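Local atomic coordinates of lipocalin allergen (Canis lupus familiaris, PDB entry 4ODD), a protein that probably binds small, largely apolar molecules inside its beta-barrel, as lipocalins generally do, and is a dog dander allergen. Residues P14-Y19 with D150-P155; Y19-N24 with K133-K138; F52-K57 with V63-G68; I89-P94 with I128-K133. All coordinates share one frame; numbering follows the deposited sequence.

Interaction 1 of 4, residues P14-Y19 with D150-P155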
# COMPACT_ATOMS: atom_id res chain seq x y z
N PRO A 14 6.68 2.84 11.35
CA PRO A 14 5.58 1.87 11.39
C PRO A 14 4.37 2.38 10.61
O PRO A 14 4.15 3.60 10.49
CB PRO A 14 5.26 1.79 12.89
CG PRO A 14 5.60 3.17 13.42
CD PRO A 14 6.81 3.61 12.61
N TRP A 15 3.61 1.44 10.05
CA TRP A 15 2.37 1.77 9.37
C TRP A 15 1.40 0.61 9.52
O TRP A 15 1.82 -0.54 9.63
CB TRP A 15 2.62 2.02 7.90
CG TRP A 15 3.34 3.29 7.65
CD1 TRP A 15 4.64 3.43 7.28
CD2 TRP A 15 2.80 4.61 7.75
NE1 TRP A 15 4.95 4.76 7.14
CE2 TRP A 15 3.84 5.50 7.42
CE3 TRP A 15 1.54 5.12 8.09
CZ2 TRP A 15 3.66 6.89 7.42
CZ3 TRP A 15 1.36 6.49 8.09
CH2 TRP A 15 2.42 7.37 7.76
N LYS A 16 0.12 0.94 9.53
CA LYS A 16 -0.93 -0.05 9.61
C LYS A 16 -1.86 0.19 8.42
O LYS A 16 -2.12 1.35 8.06
CB LYS A 16 -1.69 0.10 10.94
CG LYS A 16 -3.02 -0.64 10.97
CD LYS A 16 -3.77 -0.43 12.30
CE LYS A 16 -5.06 -1.27 12.35
NZ LYS A 16 -4.80 -2.73 12.10
N THR A 17 -2.34 -0.88 7.79
CA THR A 17 -3.25 -0.70 6.67
C THR A 17 -4.66 -0.41 7.18
O THR A 17 -5.18 -1.14 8.00
CB THR A 17 -3.33 -1.93 5.75
OG1 THR A 17 -2.01 -2.37 5.41
CG2 THR A 17 -4.09 -1.57 4.48
N LEU A 18 -5.26 0.66 6.67
CA LEU A 18 -6.65 0.98 6.99
C LEU A 18 -7.59 0.59 5.85
O LEU A 18 -8.52 -0.21 6.03
CB LEU A 18 -6.79 2.47 7.30
CG LEU A 18 -6.42 2.88 8.73
CD1 LEU A 18 -5.39 1.94 9.33
CD2 LEU A 18 -5.95 4.31 8.80
N TYR A 19 -7.34 1.14 4.66
CA TYR A 19 -8.18 0.81 3.51
C TYR A 19 -7.34 0.43 2.31
O TYR A 19 -6.23 0.91 2.14
CB TYR A 19 -9.06 2.00 3.12
CG TYR A 19 -10.09 2.41 4.15
CD1 TYR A 19 -11.42 2.00 4.03
CD2 TYR A 19 -9.75 3.22 5.22
CE1 TYR A 19 -12.37 2.39 4.95
CE2 TYR A 19 -10.70 3.61 6.15
CZ TYR A 19 -12.01 3.19 6.01
OH TYR A 19 -12.94 3.57 6.94
N ASP A 150 -9.73 -3.58 10.89
CA ASP A 150 -10.23 -4.41 11.99
C ASP A 150 -10.04 -5.92 11.81
O ASP A 150 -10.56 -6.72 12.59
CB ASP A 150 -11.71 -4.13 12.23
CG ASP A 150 -12.57 -4.47 11.02
OD1 ASP A 150 -12.03 -5.07 10.06
OD2 ASP A 150 -13.77 -4.12 11.04
N THR A 151 -9.30 -6.31 10.77
CA THR A 151 -9.04 -7.72 10.51
C THR A 151 -7.55 -8.05 10.56
O THR A 151 -7.13 -9.12 10.07
CB THR A 151 -9.62 -8.16 9.15
OG1 THR A 151 -9.22 -7.24 8.12
CG2 THR A 151 -11.12 -8.19 9.23
N ASP A 152 -6.77 -7.15 11.15
CA ASP A 152 -5.34 -7.36 11.23
C ASP A 152 -5.01 -8.24 12.42
O ASP A 152 -4.64 -7.75 13.47
CB ASP A 152 -4.60 -6.03 11.34
CG ASP A 152 -3.12 -6.17 11.03
OD1 ASP A 152 -2.67 -7.34 10.87
OD2 ASP A 152 -2.42 -5.12 10.96
N ASN A 153 -5.14 -9.55 12.22
CA ASN A 153 -4.91 -10.50 13.29
C ASN A 153 -3.52 -11.12 13.22
O ASN A 153 -3.24 -12.11 13.90
CB ASN A 153 -5.98 -11.59 13.25
CG ASN A 153 -5.94 -12.42 11.97
OD1 ASN A 153 -5.15 -13.35 11.84
ND2 ASN A 153 -6.80 -12.07 11.02
N CYS A 154 -2.65 -10.55 12.39
CA CYS A 154 -1.30 -11.09 12.23
C CYS A 154 -0.34 -10.55 13.30
O CYS A 154 -0.62 -9.52 13.91
CB CYS A 154 -0.78 -10.81 10.82
SG CYS A 154 -1.64 -11.75 9.54
N PRO A 155 0.78 -11.26 13.52
CA PRO A 155 1.73 -10.92 14.59
C PRO A 155 2.13 -9.45 14.58
O PRO A 155 2.41 -8.92 13.52
CB PRO A 155 2.95 -11.78 14.27
CG PRO A 155 2.38 -12.96 13.55
CD PRO A 155 1.27 -12.39 12.71
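Lys-16 and Asp-152 carry this surface contact, which joins the first barrel strand to the C-terminal tail. Just before the lysine, Trp-15 belongs to the barrel, its indole in a cation-pi contact with Arg-119. At Lys-16 the chain leaves the backbone with CG anti to N (chi1 165°), runs straight as far as CE, and bends at the last torsion (chi4 54°). The two side chains run past each other in opposite directions, Asp-152 starting out toward the strand; the Lys-16 NZ rests beside the Asp-152 CB at 3.4 Å and reaches the Asp-152 OD2 at 3.6 Å as a salt bridge. This bridge is the lesser tie of the carboxylate, whose stronger partner is Arg-39; NZ in turn makes a weak hydrogen bond to Gly-149 O. Farther on, Thr-17 OG1 bonds to strand 36-44, and Leu-18 and Tyr-19 form a classic beta bulge. Asp-152 itself is the centre of an inverse gamma turn, two residues ahead of Cys-154, which is disulfide-bonded to Cys-62. A first-strand tryptophan packed against an arginine is a hallmark of the lipocalin fold, and a disulfide between tail and barrel wall is found in many lipocalins.

Interaction 2 of 4, residues Y19-N24 with K133-K138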
# COMPACT_ATOMS: atom_id res chain seq x y z
N TYR A 19 -7.34 1.14 4.66
CA TYR A 19 -8.18 0.81 3.51
C TYR A 19 -7.34 0.43 2.31
O TYR A 19 -6.23 0.91 2.14
CB TYR A 19 -9.06 2.00 3.12
CG TYR A 19 -10.09 2.41 4.15
CD1 TYR A 19 -11.42 2.00 4.03
CD2 TYR A 19 -9.75 3.22 5.22
CE1 TYR A 19 -12.37 2.39 4.95
CE2 TYR A 19 -10.70 3.61 6.15
CZ TYR A 19 -12.01 3.19 6.01
OH TYR A 19 -12.94 3.57 6.94
N VAL A 20 -7.90 -0.45 1.48
CA VAL A 20 -7.35 -0.74 0.17
C VAL A 20 -8.49 -0.79 -0.83
O VAL A 20 -9.62 -1.16 -0.50
CB VAL A 20 -6.63 -2.11 0.12
CG1 VAL A 20 -5.41 -2.09 1.00
CG2 VAL A 20 -7.57 -3.21 0.54
N SER A 21 -8.20 -0.41 -2.07
CA SER A 21 -9.14 -0.58 -3.16
C SER A 21 -8.39 -1.06 -4.36
O SER A 21 -7.16 -0.97 -4.41
CB SER A 21 -9.89 0.74 -3.46
OG SER A 21 -9.03 1.74 -4.00
N SER A 22 -9.12 -1.59 -5.33
CA SER A 22 -8.51 -2.12 -6.54
C SER A 22 -9.52 -2.23 -7.68
O SER A 22 -10.72 -2.37 -7.44
CB SER A 22 -7.89 -3.49 -6.27
OG SER A 22 -7.26 -3.99 -7.44
N ASN A 23 -9.03 -2.17 -8.91
CA ASN A 23 -9.87 -2.43 -10.07
C ASN A 23 -10.16 -3.93 -10.17
O ASN A 23 -11.09 -4.34 -10.86
CB ASN A 23 -9.22 -1.89 -11.36
CG ASN A 23 -7.88 -2.56 -11.67
OD1 ASN A 23 -7.22 -3.11 -10.79
ND2 ASN A 23 -7.48 -2.51 -12.93
N ASN A 24 -9.36 -4.73 -9.49
CA ASN A 24 -9.54 -6.18 -9.46
C ASN A 24 -9.83 -6.73 -8.07
O ASN A 24 -8.92 -7.04 -7.30
CB ASN A 24 -8.33 -6.87 -10.07
CG ASN A 24 -8.14 -6.52 -11.54
OD1 ASN A 24 -7.01 -6.28 -11.99
ND2 ASN A 24 -9.25 -6.49 -12.28
N LYS A 133 -11.32 9.91 -2.95
CA LYS A 133 -11.07 10.79 -4.07
C LYS A 133 -10.07 10.13 -5.01
O LYS A 133 -10.38 9.90 -6.18
CB LYS A 133 -10.55 12.14 -3.58
CG LYS A 133 -10.31 13.17 -4.68
CD LYS A 133 -9.83 14.50 -4.08
CE LYS A 133 -9.30 15.45 -5.14
NZ LYS A 133 -7.99 15.01 -5.68
N LEU A 134 -8.88 9.81 -4.49
CA LEU A 134 -7.85 9.15 -5.30
C LEU A 134 -8.39 7.91 -5.97
O LEU A 134 -8.22 7.71 -7.18
CB LEU A 134 -6.63 8.75 -4.46
CG LEU A 134 -5.66 7.87 -5.26
CD1 LEU A 134 -4.64 8.73 -6.00
CD2 LEU A 134 -4.97 6.83 -4.38
N SER A 135 -9.03 7.05 -5.18
CA SER A 135 -9.56 5.81 -5.69
C SER A 135 -10.46 6.13 -6.89
O SER A 135 -10.34 5.52 -7.95
CB SER A 135 -10.32 5.07 -4.58
OG SER A 135 -10.76 3.82 -5.05
N ARG A 136 -11.34 7.11 -6.72
CA ARG A 136 -12.21 7.52 -7.82
C ARG A 136 -11.38 7.97 -9.02
O ARG A 136 -11.62 7.51 -10.14
CB ARG A 136 -13.15 8.63 -7.35
CG ARG A 136 -14.25 8.99 -8.33
CD ARG A 136 -15.13 10.11 -7.79
NE ARG A 136 -14.36 11.29 -7.40
CZ ARG A 136 -14.17 11.69 -6.15
NH1 ARG A 136 -14.71 11.01 -5.14
NH2 ARG A 136 -13.45 12.78 -5.89
N GLU A 137 -10.41 8.86 -8.80
CA GLU A 137 -9.62 9.44 -9.89
C GLU A 137 -9.00 8.35 -10.76
O GLU A 137 -8.98 8.45 -11.98
CB GLU A 137 -8.49 10.34 -9.36
CG GLU A 137 -8.76 11.10 -8.07
CD GLU A 137 -9.67 12.31 -8.23
OE1 GLU A 137 -10.80 12.16 -8.76
OE2 GLU A 137 -9.26 13.42 -7.82
N LYS A 138 -8.49 7.30 -10.12
CA LYS A 138 -7.81 6.23 -10.83
C LYS A 138 -8.78 5.20 -11.39
O LYS A 138 -8.36 4.12 -11.80
CB LYS A 138 -6.78 5.58 -9.92
CG LYS A 138 -5.75 6.56 -9.39
CD LYS A 138 -4.98 7.17 -10.54
CE LYS A 138 -3.93 8.15 -10.08
NZ LYS A 138 -3.11 8.56 -11.26
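Where helix 125-137 lies against the outside of the lipocalin barrel, Ser-21 of strand 13-22 and Ser-135 of the helix meet in a buried seam. The two hydroxyls come tip to tip, Ser-21 OG lying 2.9 Å from Ser-135 OG in a hydrogen bond for which either could be the donor. Each serine points its CB at the other segment, and the torsions finish the approach: Ser-21 holds OG between its backbone N and carbonyl carbon (chi1 67°), whereas Ser-135 turns OG anti to N (chi1 -176°). The alpha carbons of Ser-21 and Ser-135 are 6.9 Å apart, a close approach of helix to strand that these small side chains permit. Ile-140 touches both serines, and Phe-131, one helical turn back, also packs on Ser-21, placing apolar groups beside the polar pair. A C-terminal helix laid on the barrel wall is a standing feature of lipocalins, and here Leu-134 extends the seat by packing on Ile-98 of strand 96-104. The flanks of both segments are secured separately. On the strand side, Asn-24 N donates to Ser-22 OG at 3.0 Å, forming an ST turn as the chain leaves the sheet, and the same hydroxyl is hydrogen-bonded to Lys-112 O. On the exposed side of the helix, Lys-133 NZ forms a salt bridge with Glu-137 OE2, although the exact placement of the Glu-137 side chain is doubtful.

Interaction 3 of 4, residues F52-K57 with V63-G68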
# COMPACT_ATOMS: atom_id res chain seq x y z
N PHE A 52 9.46 -2.39 2.18
CA PHE A 52 8.11 -2.51 2.71
C PHE A 52 7.99 -3.79 3.50
O PHE A 52 8.27 -4.88 2.98
CB PHE A 52 7.06 -2.50 1.58
CG PHE A 52 7.10 -1.27 0.75
CD1 PHE A 52 6.25 -0.21 1.01
CD2 PHE A 52 8.03 -1.14 -0.29
CE1 PHE A 52 6.31 0.93 0.23
CE2 PHE A 52 8.09 0.00 -1.06
CZ PHE A 52 7.23 1.04 -0.80
N ASN A 53 7.58 -3.66 4.75
CA ASN A 53 7.39 -4.81 5.60
C ASN A 53 5.90 -4.97 5.91
O ASN A 53 5.24 -4.02 6.37
CB ASN A 53 8.22 -4.66 6.86
CG ASN A 53 8.01 -5.79 7.83
OD1 ASN A 53 7.41 -5.61 8.91
ND2 ASN A 53 8.48 -6.98 7.46
N PHE A 54 5.36 -6.16 5.64
CA PHE A 54 3.92 -6.35 5.76
C PHE A 54 3.54 -7.82 5.78
O PHE A 54 4.33 -8.68 5.44
CB PHE A 54 3.21 -5.66 4.61
CG PHE A 54 3.56 -6.23 3.26
CD1 PHE A 54 2.86 -7.30 2.73
CD2 PHE A 54 4.59 -5.67 2.52
CE1 PHE A 54 3.18 -7.81 1.46
CE2 PHE A 54 4.93 -6.17 1.27
CZ PHE A 54 4.23 -7.23 0.74
N TYR A 55 2.30 -8.09 6.18
CA TYR A 55 1.77 -9.46 6.15
C TYR A 55 0.68 -9.62 5.09
O TYR A 55 -0.09 -8.69 4.83
CB TYR A 55 1.22 -9.86 7.52
CG TYR A 55 2.27 -10.20 8.57
CD1 TYR A 55 2.74 -11.50 8.72
CD2 TYR A 55 2.76 -9.22 9.42
CE1 TYR A 55 3.70 -11.81 9.68
CE2 TYR A 55 3.72 -9.52 10.38
CZ TYR A 55 4.19 -10.82 10.50
OH TYR A 55 5.14 -11.12 11.46
N VAL A 56 0.64 -10.79 4.48
CA VAL A 56 -0.51 -11.22 3.69
C VAL A 56 -1.00 -12.52 4.27
O VAL A 56 -0.20 -13.33 4.77
CB VAL A 56 -0.15 -11.48 2.21
CG1 VAL A 56 -0.09 -10.19 1.44
CG2 VAL A 56 1.16 -12.24 2.10
N LYS A 57 -2.31 -12.74 4.22
CA LYS A 57 -2.87 -14.03 4.61
C LYS A 57 -2.74 -14.96 3.40
O LYS A 57 -3.31 -14.70 2.34
CB LYS A 57 -4.33 -13.90 5.09
CG LYS A 57 -4.57 -13.13 6.42
CD LYS A 57 -6.09 -13.05 6.75
CE LYS A 57 -6.48 -11.90 7.71
NZ LYS A 57 -7.96 -11.60 7.69
N VAL A 63 1.80 -14.54 6.56
CA VAL A 63 3.13 -14.59 5.97
C VAL A 63 3.75 -13.20 5.92
O VAL A 63 3.23 -12.29 5.28
CB VAL A 63 3.07 -15.15 4.54
CG1 VAL A 63 4.43 -15.02 3.87
CG2 VAL A 63 2.63 -16.59 4.56
N GLU A 64 4.88 -13.07 6.60
CA GLU A 64 5.59 -11.80 6.62
C GLU A 64 6.34 -11.58 5.32
O GLU A 64 6.88 -12.54 4.75
CB GLU A 64 6.57 -11.75 7.80
CG GLU A 64 7.22 -10.39 7.99
CD GLU A 64 7.99 -10.29 9.28
OE1 GLU A 64 8.10 -11.32 9.99
OE2 GLU A 64 8.46 -9.19 9.59
N ASN A 65 6.36 -10.33 4.86
CA ASN A 65 7.09 -9.94 3.65
C ASN A 65 7.99 -8.76 3.93
O ASN A 65 7.68 -7.90 4.75
CB ASN A 65 6.14 -9.56 2.51
CG ASN A 65 5.32 -10.76 2.00
OD1 ASN A 65 4.27 -11.07 2.54
ND2 ASN A 65 5.79 -11.40 0.94
N SER A 66 9.13 -8.75 3.24
CA SER A 66 10.04 -7.61 3.26
C SER A 66 10.52 -7.34 1.84
O SER A 66 11.45 -7.99 1.34
CB SER A 66 11.22 -7.84 4.22
OG SER A 66 10.85 -7.47 5.54
N VAL A 67 9.87 -6.40 1.18
CA VAL A 67 10.08 -6.21 -0.24
C VAL A 67 10.94 -4.98 -0.52
O VAL A 67 10.66 -3.88 -0.04
CB VAL A 67 8.75 -6.12 -1.00
CG1 VAL A 67 8.99 -5.73 -2.45
CG2 VAL A 67 8.00 -7.45 -0.89
N GLY A 68 11.99 -5.20 -1.31
CA GLY A 68 12.90 -4.13 -1.70
C GLY A 68 12.42 -3.42 -2.95
O GLY A 68 11.80 -4.02 -3.84
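Over one face of the Phe-54 ring sits the Asn-65 CB, 3.6 Å from the ring centroid and 18° off its normal, a CH-pi contact; the amide beyond lies almost parallel to the ring. Tyr-55 is treated in the same way on the other side of the sheet: Glu-64 CG stands over one face, 4.3 Å from the centroid, while the Val-63 N lies in plane at the edge. Val-67 O lies at the edge of the Phe-52 ring, near its plane. Phe-54 stands with CG between its backbone N and carbonyl carbon (chi1 63°), which lays the ring over toward the neighbouring strand, so that its CE2 also reaches Val-67 CG2 at 4.0 Å. Strands 49-57 and 62-71 form an antiparallel hairpin of the lipocalin barrel, with Phe-52, Phe-54, Val-56 and their partners Val-67, Asn-65 and Val-63 turned to the inside. There Phe-54 meets Tyr-81, and Phe-52 meets Phe-87, edge-to-face. Three hydrogen-bonded pairs supply six backbone bonds, among them Asn-65 N to Phe-54 O at 2.7 Å. On the outer side Asn-53 ND2 donates twice, to the anti lone pair of Glu-64 OE2 at 3.1 Å, nearly in its own amide plane, and to Ser-66 OG at 3.1 Å, tilted 21° from that plane.

Interaction 4 of 4, residues I89-P94 with I128-K133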
# COMPACT_ATOMS: atom_id res chain seq x y z
N ILE A 89 3.77 7.47 -3.42
CA ILE A 89 3.10 8.06 -2.29
C ILE A 89 2.30 9.24 -2.83
O ILE A 89 2.87 10.15 -3.41
CB ILE A 89 4.10 8.57 -1.27
CG1 ILE A 89 5.12 7.49 -0.95
CG2 ILE A 89 3.39 9.04 -0.00
CD1 ILE A 89 4.49 6.21 -0.51
N ILE A 90 1.00 9.22 -2.64
CA ILE A 90 0.17 10.32 -3.11
C ILE A 90 0.14 11.46 -2.09
O ILE A 90 0.05 12.63 -2.46
CB ILE A 90 -1.29 9.86 -3.36
CG1 ILE A 90 -1.33 8.73 -4.39
CG2 ILE A 90 -2.14 11.03 -3.80
CD1 ILE A 90 -0.63 9.07 -5.68
N ASP A 91 0.24 11.13 -0.80
CA ASP A 91 0.02 12.11 0.25
C ASP A 91 0.47 11.60 1.62
O ASP A 91 0.36 10.41 1.91
CB ASP A 91 -1.47 12.47 0.31
CG ASP A 91 -1.71 13.91 0.72
OD1 ASP A 91 -0.98 14.80 0.25
OD2 ASP A 91 -2.64 14.14 1.52
N MET A 92 0.98 12.50 2.45
CA MET A 92 1.33 12.11 3.82
C MET A 92 1.05 13.20 4.86
O MET A 92 1.47 14.34 4.70
CB MET A 92 2.79 11.68 3.93
CG MET A 92 3.16 11.19 5.33
SD MET A 92 4.93 11.22 5.71
CE MET A 92 5.26 12.98 5.81
N THR A 93 0.32 12.81 5.90
CA THR A 93 0.20 13.59 7.13
C THR A 93 1.07 12.84 8.14
O THR A 93 1.74 11.88 7.77
CB THR A 93 -1.28 13.70 7.59
OG1 THR A 93 -1.55 12.78 8.66
CG2 THR A 93 -2.23 13.40 6.43
N PRO A 94 1.11 13.28 9.42
CA PRO A 94 1.95 12.53 10.36
C PRO A 94 1.22 11.29 10.87
O PRO A 94 1.84 10.33 11.35
CB PRO A 94 2.18 13.52 11.51
CG PRO A 94 1.59 14.83 11.05
CD PRO A 94 0.55 14.49 10.04
N ILE A 128 -9.77 9.99 4.91
CA ILE A 128 -10.65 9.09 4.19
C ILE A 128 -11.15 9.67 2.86
O ILE A 128 -11.18 8.98 1.84
CB ILE A 128 -11.87 8.68 5.04
CG1 ILE A 128 -11.47 7.64 6.08
CG2 ILE A 128 -12.97 8.10 4.16
CD1 ILE A 128 -12.64 6.83 6.60
N ALA A 129 -11.56 10.93 2.89
CA ALA A 129 -12.03 11.59 1.67
C ALA A 129 -10.95 11.59 0.59
O ALA A 129 -11.20 11.18 -0.55
CB ALA A 129 -12.48 13.01 1.97
N LYS A 130 -9.76 12.04 0.96
CA LYS A 130 -8.63 12.11 0.03
C LYS A 130 -8.38 10.74 -0.57
O LYS A 130 -8.07 10.61 -1.77
CB LYS A 130 -7.37 12.61 0.74
CG LYS A 130 -7.02 14.07 0.46
CD LYS A 130 -5.81 14.52 1.28
CE LYS A 130 -5.53 16.01 1.10
NZ LYS A 130 -4.46 16.51 2.02
N PHE A 131 -8.54 9.71 0.25
CA PHE A 131 -8.39 8.35 -0.23
C PHE A 131 -9.43 8.02 -1.28
O PHE A 131 -9.09 7.67 -2.41
CB PHE A 131 -8.43 7.33 0.90
CG PHE A 131 -8.47 5.91 0.42
CD1 PHE A 131 -7.35 5.31 -0.14
CD2 PHE A 131 -9.64 5.17 0.51
CE1 PHE A 131 -7.40 4.00 -0.59
CE2 PHE A 131 -9.69 3.85 0.07
CZ PHE A 131 -8.57 3.27 -0.48
N LYS A 132 -10.71 8.14 -0.92
CA LYS A 132 -11.79 7.81 -1.85
C LYS A 132 -11.70 8.65 -3.12
O LYS A 132 -11.95 8.16 -4.24
CB LYS A 132 -13.15 7.98 -1.16
CG LYS A 132 -13.31 7.11 0.08
CD LYS A 132 -14.78 6.80 0.38
CE LYS A 132 -14.92 5.91 1.63
NZ LYS A 132 -16.32 5.39 1.82
N LYS A 133 -11.32 9.91 -2.95
CA LYS A 133 -11.07 10.79 -4.07
C LYS A 133 -10.07 10.13 -5.01
O LYS A 133 -10.38 9.90 -6.18
CB LYS A 133 -10.55 12.14 -3.58
CG LYS A 133 -10.31 13.17 -4.68
CD LYS A 133 -9.83 14.50 -4.08
CE LYS A 133 -9.30 15.45 -5.14
NZ LYS A 133 -7.99 15.01 -5.68
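Asp-91 OD2 accepts a hydrogen bond from Lys-130 NZ at 3.0 Å, and the pair is also a salt bridge, the one direct link between these two segments. The ammonium reaches the oxygen from the syn side of the carboxylate, 20° out of its plane. Beyond CG the lysine chain is fully extended and passes the aspartate at about a right angle, so CD and CE also lie alongside OD2 before NZ is reached. The lysine is exposed, so the pair is probably solvated and its electrostatic gain modest. Beneath it the packing is apolar: Lys-130 lies against Ile-98, and Ile-90 touches both Ile-98 and Leu-134. Ile-90 and Asp-91 together face Ile-98 in a classic beta bulge, an irregularity that turns two successive side chains toward the helix. Past the strand end, Thr-93 touches Asp-127 near the start of the helix. The whole is a surface salt bridge at the rim of the apolar seam between the C-terminal helix and the barrel wall, linking the helix to the end of a bulged strand, an arrangement that belongs to the lipocalin fold.

How the interactions relate
All four contacts reach the same curled antiparallel sheet, the lipocalin barrel. Interactions 1 and 2 share strand 13-22 and Tyr-19, with centres about 18 Å apart, and interactions 2 and 4 share helix 125-137 and Lys-133, about 11 Å apart; Tyr-19 packing on Ile-128 and Phe-131 ties the strand to the helix. Interaction 3, a local hairpin, lies across the chain's centre from interactions 2 and 4, yet touches interaction 1 through Cys-154 on Tyr-55. Along the chain, interaction 1 spans the longest range and encloses interaction 2, within which interactions 3 and 4 follow in series. Helix and tail thus pack on different parts of one barrel wall.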